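Local coordinates for diaminopimelate decarboxylase (Aquifex aeolicus, PDB 2P3E), which probably catalyses the pyridoxal phosphate-dependent decarboxylation of meso-diaminopimelate to L-lysine, the last step of lysine biosynthesis, as a homodimer, at residues Leu36-Ser41 against Val394-Gly399; Asn42-Arg47 against Arg282-Asn287. All blocks are in the same frame, centred on the assembly; numbering follows the deposited sequence.

Interaction 1. Residues Leu36-Ser41 against Val394-Gly399; sequences LYVYSS and VLVENG
Strand 36-40 runs parallel to residues 394-397 of strand 392-397, with Tyr39 and Leu395 paired at a CA-CA distance of 4.7 Å and the axes of these short segments 31° apart. Four backbone bonds join them: Val394 N to Tyr37 O, Tyr39 N to Val394 O, Val396 N to Tyr39 O and Ser41 N to Val396 O. The last bond carries the pairing one residue past the strand, into the first turn of helix 41-54. On one face of the sheet the valines mesh. Val38 CG2 meets Val394 CG2 at 3.6 Å, and Val38 CG1 meets Val396 CG2 at 3.8 Å. Leu36 CD1 adds a contact to Val394 CG1. Helix 25-32 covers this face through Leu25, Leu28 and Phe32. The pair belongs to the mixed sheet of the non-barrel domain, in the two-domain fold of class-II decarboxylases. It joins a strand from near the N-terminus to one from near the C-terminus. On the other face, Leu395 CD1 lies 3.9 Å from Tyr39 CB and also touches Ser41. The Tyr39 ring brings its edge to Val394 O, and its OH bonds to Glu393 and Asn67. Ser41 turns OG anti to its own N (chi1 -176°) and donates to Glu397 OE1 at 2.7 Å. It meets the anti side of that oxygen, 26° out of the carboxylate plane.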
# COMPACT_ATOMS: atom_id res chain seq x y z
N LEU B 36 -10.44 -2.08 -13.16
CA LEU B 36 -9.88 -1.40 -14.33
C LEU B 36 -9.71 0.10 -14.05
O LEU B 36 -10.68 0.79 -13.69
CB LEU B 36 -10.81 -1.58 -15.55
CG LEU B 36 -10.31 -1.07 -16.91
CD1 LEU B 36 -9.07 -1.86 -17.33
CD2 LEU B 36 -11.40 -1.18 -18.01
N TYR B 37 -8.49 0.59 -14.22
CA TYR B 37 -8.24 2.03 -14.21
C TYR B 37 -8.37 2.58 -15.62
O TYR B 37 -7.70 2.11 -16.55
CB TYR B 37 -6.85 2.34 -13.66
CG TYR B 37 -6.80 2.51 -12.15
CD1 TYR B 37 -6.30 1.49 -11.32
CD2 TYR B 37 -7.25 3.68 -11.55
CE1 TYR B 37 -6.24 1.67 -9.91
CE2 TYR B 37 -7.22 3.85 -10.17
CZ TYR B 37 -6.71 2.85 -9.36
OH TYR B 37 -6.68 3.08 -7.99
N VAL B 38 -9.23 3.58 -15.77
CA VAL B 38 -9.49 4.18 -17.08
C VAL B 38 -9.13 5.66 -17.03
O VAL B 38 -9.60 6.36 -16.13
CB VAL B 38 -10.98 4.01 -17.49
CG1 VAL B 38 -11.24 4.61 -18.89
CG2 VAL B 38 -11.39 2.52 -17.47
N TYR B 39 -8.31 6.13 -17.98
CA TYR B 39 -7.87 7.50 -18.01
C TYR B 39 -8.35 8.23 -19.28
O TYR B 39 -8.41 7.63 -20.36
CB TYR B 39 -6.33 7.58 -17.95
CG TYR B 39 -5.73 6.94 -16.71
CD1 TYR B 39 -5.56 7.68 -15.54
CD2 TYR B 39 -5.36 5.60 -16.71
CE1 TYR B 39 -5.01 7.08 -14.38
CE2 TYR B 39 -4.78 5.01 -15.57
CZ TYR B 39 -4.63 5.74 -14.43
OH TYR B 39 -4.06 5.11 -13.34
N SER B 40 -8.65 9.52 -19.13
CA SER B 40 -9.00 10.40 -20.25
C SER B 40 -7.76 11.15 -20.72
O SER B 40 -7.21 11.99 -20.00
CB SER B 40 -10.10 11.39 -19.84
OG SER B 40 -10.17 12.50 -20.74
N SER B 41 -7.35 10.87 -21.95
CA SER B 41 -6.21 11.54 -22.55
C SER B 41 -6.43 13.06 -22.64
O SER B 41 -5.55 13.85 -22.26
CB SER B 41 -5.93 10.95 -23.94
OG SER B 41 -4.77 11.52 -24.51
N VAL B 394 -6.15 1.57 -18.91
CA VAL B 394 -6.44 1.91 -20.31
C VAL B 394 -6.56 3.43 -20.44
O VAL B 394 -6.96 4.10 -19.50
CB VAL B 394 -7.74 1.23 -20.83
CG1 VAL B 394 -7.57 -0.30 -20.86
CG2 VAL B 394 -8.92 1.57 -19.96
N LEU B 395 -6.18 3.94 -21.60
CA LEU B 395 -6.21 5.37 -21.90
C LEU B 395 -7.15 5.60 -23.10
O LEU B 395 -6.92 5.06 -24.20
CB LEU B 395 -4.81 5.87 -22.24
CG LEU B 395 -4.63 7.34 -22.68
CD1 LEU B 395 -4.88 8.28 -21.51
CD2 LEU B 395 -3.23 7.52 -23.23
N VAL B 396 -8.20 6.37 -22.86
CA VAL B 396 -9.21 6.65 -23.88
C VAL B 396 -8.92 8.01 -24.53
O VAL B 396 -8.49 8.95 -23.85
CB VAL B 396 -10.62 6.60 -23.29
CG1 VAL B 396 -11.65 6.84 -24.38
CG2 VAL B 396 -10.90 5.24 -22.66
N GLU B 397 -9.11 8.10 -25.84
CA GLU B 397 -9.00 9.38 -26.54
C GLU B 397 -9.96 9.39 -27.72
O GLU B 397 -9.81 8.58 -28.65
CB GLU B 397 -7.57 9.60 -27.04
CG GLU B 397 -7.34 10.97 -27.69
CD GLU B 397 -5.88 11.22 -28.02
OE1 GLU B 397 -5.00 11.06 -27.14
OE2 GLU B 397 -5.60 11.59 -29.16
N ASN B 398 -10.95 10.27 -27.65
CA ASN B 398 -11.91 10.51 -28.74
C ASN B 398 -12.42 9.21 -29.39
O ASN B 398 -12.15 8.94 -30.56
CB ASN B 398 -11.28 11.44 -29.79
CG ASN B 398 -12.30 11.98 -30.79
OD1 ASN B 398 -13.50 12.02 -30.51
ND2 ASN B 398 -11.82 12.42 -31.95
N GLY B 399 -13.09 8.38 -28.59
CA GLY B 399 -13.68 7.13 -29.09
C GLY B 399 -12.77 5.92 -29.24
O GLY B 399 -13.26 4.82 -29.50

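Interaction 2. Residues Asn42-Arg47 against Arg282-Asn287; sequences NFIKER and RSIMGN
Helix 41-54 packs here against the short helix 282-285, next to the probable cofactor site of the pyridoxal-binding TIM-barrel domain. Arg282, which opens the short helix, is a probable ligand of both pyridoxal phosphate and substrate. The residues after it make the contact. The backbones come close at Arg47 and Ile284, whose CA atoms are 5.2 Å apart. Arg47 CB rests over Ile284 CA at 3.8 Å. Beside it, Ile44 CG2 meets Ile284 CG2 at 3.9 Å, the two side chains crossing at about a right angle. Ile44 CD1 reaches Met285 SD at 3.8 Å. The CB of Met285 points away from helix 41-54, but bends at chi2 and chi3 (-52° and -54°) bring its sulfur back to the isoleucine. Leu72 and Leu76 of helix 70-78 add to this apolar cluster. One residue earlier, Phe43 lays one ring face over the backbone of Asn287, with Asn287 O above the ring centre. Phe43 CZ also touches Asn287 CB at 3.7 Å, while Ile284 O lies at the ring edge. That oxygen is buried and has no hydrogen-bond partner in the model. The Asn287 amide stands nearly perpendicular to the ring and bonds to Ser373 and Lys248. Arg47 supplies the polar link. Bends at chi2 and chi3 fold its chain so that NE and NH2 face Ser283 O, and NH1 forms a salt bridge with Glu255. Ser283 O lies near the guanidinium plane. It accepts a bond of 2.7 Å from Arg47 NE, almost in line with the C=O, and a weak one of 3.1 Å from Arg47 NH2.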
# COMPACT_ATOMS: atom_id res chain seq x y z
N ASN B 42 -7.61 13.46 -23.14
CA ASN B 42 -7.87 14.88 -23.36
C ASN B 42 -8.05 15.66 -22.07
O ASN B 42 -7.74 16.85 -22.03
CB ASN B 42 -9.05 15.10 -24.31
CG ASN B 42 -8.65 14.93 -25.76
OD1 ASN B 42 -7.80 15.67 -26.26
ND2 ASN B 42 -9.22 13.91 -26.42
N PHE B 43 -8.54 15.00 -21.02
CA PHE B 43 -8.58 15.64 -19.70
C PHE B 43 -7.17 16.00 -19.22
O PHE B 43 -6.94 17.13 -18.76
CB PHE B 43 -9.30 14.78 -18.65
CG PHE B 43 -9.50 15.49 -17.32
CD1 PHE B 43 -10.65 16.25 -17.08
CD2 PHE B 43 -8.53 15.41 -16.31
CE1 PHE B 43 -10.84 16.90 -15.86
CE2 PHE B 43 -8.72 16.04 -15.07
CZ PHE B 43 -9.88 16.79 -14.86
N ILE B 44 -6.25 15.03 -19.29
CA ILE B 44 -4.87 15.24 -18.86
C ILE B 44 -4.23 16.41 -19.62
O ILE B 44 -3.66 17.33 -19.00
CB ILE B 44 -4.01 13.96 -19.02
CG1 ILE B 44 -4.52 12.84 -18.10
CG2 ILE B 44 -2.55 14.24 -18.71
CD1 ILE B 44 -3.98 11.45 -18.44
N LYS B 45 -4.34 16.38 -20.95
CA LYS B 45 -3.77 17.41 -21.82
C LYS B 45 -4.33 18.79 -21.49
O LYS B 45 -3.58 19.76 -21.43
CB LYS B 45 -4.00 17.09 -23.32
CG LYS B 45 -3.27 15.85 -23.86
CD LYS B 45 -3.81 15.44 -25.25
CE LYS B 45 -3.00 14.31 -25.88
NZ LYS B 45 -3.37 14.14 -27.32
N GLU B 46 -5.64 18.86 -21.28
CA GLU B 46 -6.32 20.14 -21.01
C GLU B 46 -6.02 20.72 -19.63
O GLU B 46 -5.92 21.94 -19.49
CB GLU B 46 -7.84 20.02 -21.20
CG GLU B 46 -8.24 19.94 -22.67
CD GLU B 46 -9.63 19.39 -22.88
OE1 GLU B 46 -10.45 19.40 -21.94
OE2 GLU B 46 -9.90 18.95 -24.02
N ARG B 47 -5.87 19.86 -18.62
CA ARG B 47 -5.40 20.33 -17.30
C ARG B 47 -3.99 20.90 -17.38
O ARG B 47 -3.70 21.94 -16.76
CB ARG B 47 -5.44 19.22 -16.24
CG ARG B 47 -6.83 18.63 -16.01
CD ARG B 47 -7.82 19.63 -15.45
NE ARG B 47 -7.54 19.87 -14.04
CZ ARG B 47 -8.42 20.31 -13.15
NH1 ARG B 47 -9.68 20.60 -13.51
NH2 ARG B 47 -8.03 20.47 -11.88
N ARG B 282 -1.79 16.02 -8.52
CA ARG B 282 -3.22 15.73 -8.36
C ARG B 282 -4.13 16.56 -9.29
O ARG B 282 -5.11 16.02 -9.83
CB ARG B 282 -3.65 16.01 -6.91
CG ARG B 282 -4.97 15.37 -6.49
CD ARG B 282 -5.46 15.94 -5.15
NE ARG B 282 -4.42 15.88 -4.10
CZ ARG B 282 -4.26 14.88 -3.24
NH1 ARG B 282 -5.04 13.80 -3.28
NH2 ARG B 282 -3.28 14.95 -2.34
N SER B 283 -3.84 17.86 -9.45
CA SER B 283 -4.69 18.73 -10.29
C SER B 283 -4.63 18.41 -11.78
O SER B 283 -5.48 18.88 -12.56
CB SER B 283 -4.44 20.23 -10.05
OG SER B 283 -3.07 20.56 -10.22
N ILE B 284 -3.64 17.64 -12.21
CA ILE B 284 -3.62 17.16 -13.60
C ILE B 284 -4.21 15.75 -13.70
O ILE B 284 -5.03 15.48 -14.57
CB ILE B 284 -2.18 17.19 -14.20
CG1 ILE B 284 -1.72 18.65 -14.40
CG2 ILE B 284 -2.09 16.38 -15.51
CD1 ILE B 284 -0.24 18.76 -14.85
N MET B 285 -3.82 14.87 -12.78
CA MET B 285 -4.16 13.45 -12.89
C MET B 285 -5.43 12.99 -12.18
O MET B 285 -6.06 12.02 -12.60
CB MET B 285 -2.98 12.60 -12.39
CG MET B 285 -1.81 12.50 -13.37
SD MET B 285 -2.29 11.98 -15.06
CE MET B 285 -3.19 10.49 -14.73
N GLY B 286 -5.78 13.67 -11.09
CA GLY B 286 -6.79 13.16 -10.13
C GLY B 286 -8.11 12.79 -10.77
O GLY B 286 -8.53 11.63 -10.70
N ASN B 287 -8.75 13.76 -11.42
CA ASN B 287 -10.05 13.48 -12.07
C ASN B 287 -9.93 12.96 -13.49
O ASN B 287 -10.94 12.71 -14.16
CB ASN B 287 -10.98 14.69 -11.99
CG ASN B 287 -11.74 14.73 -10.69
OD1 ASN B 287 -12.34 13.73 -10.29
ND2 ASN B 287 -11.76 15.88 -10.03

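In the fold
The centres of the two contacts lie 12 Å apart. Strand 36-40 of interaction 1 runs straight into helix 41-54 of interaction 2. Along the chain, interaction 2 is nested inside the loop closed by interaction 1. Segment 282-287 also leads into the mixed sheet: the chain goes on into strand 289-301, which pairs antiparallel with strand 36-40. The contacts therefore sit where the barrel domain meets the mixed-sheet domain. They touch directly as well. Tyr39 CD1 packs on Met285 CE, and Lys45 forms a long, weak ion pair with Glu397. Interaction 2 lies beside the probable cofactor and substrate site, while interaction 1 joins an early and a late strand of the chain in one sheet.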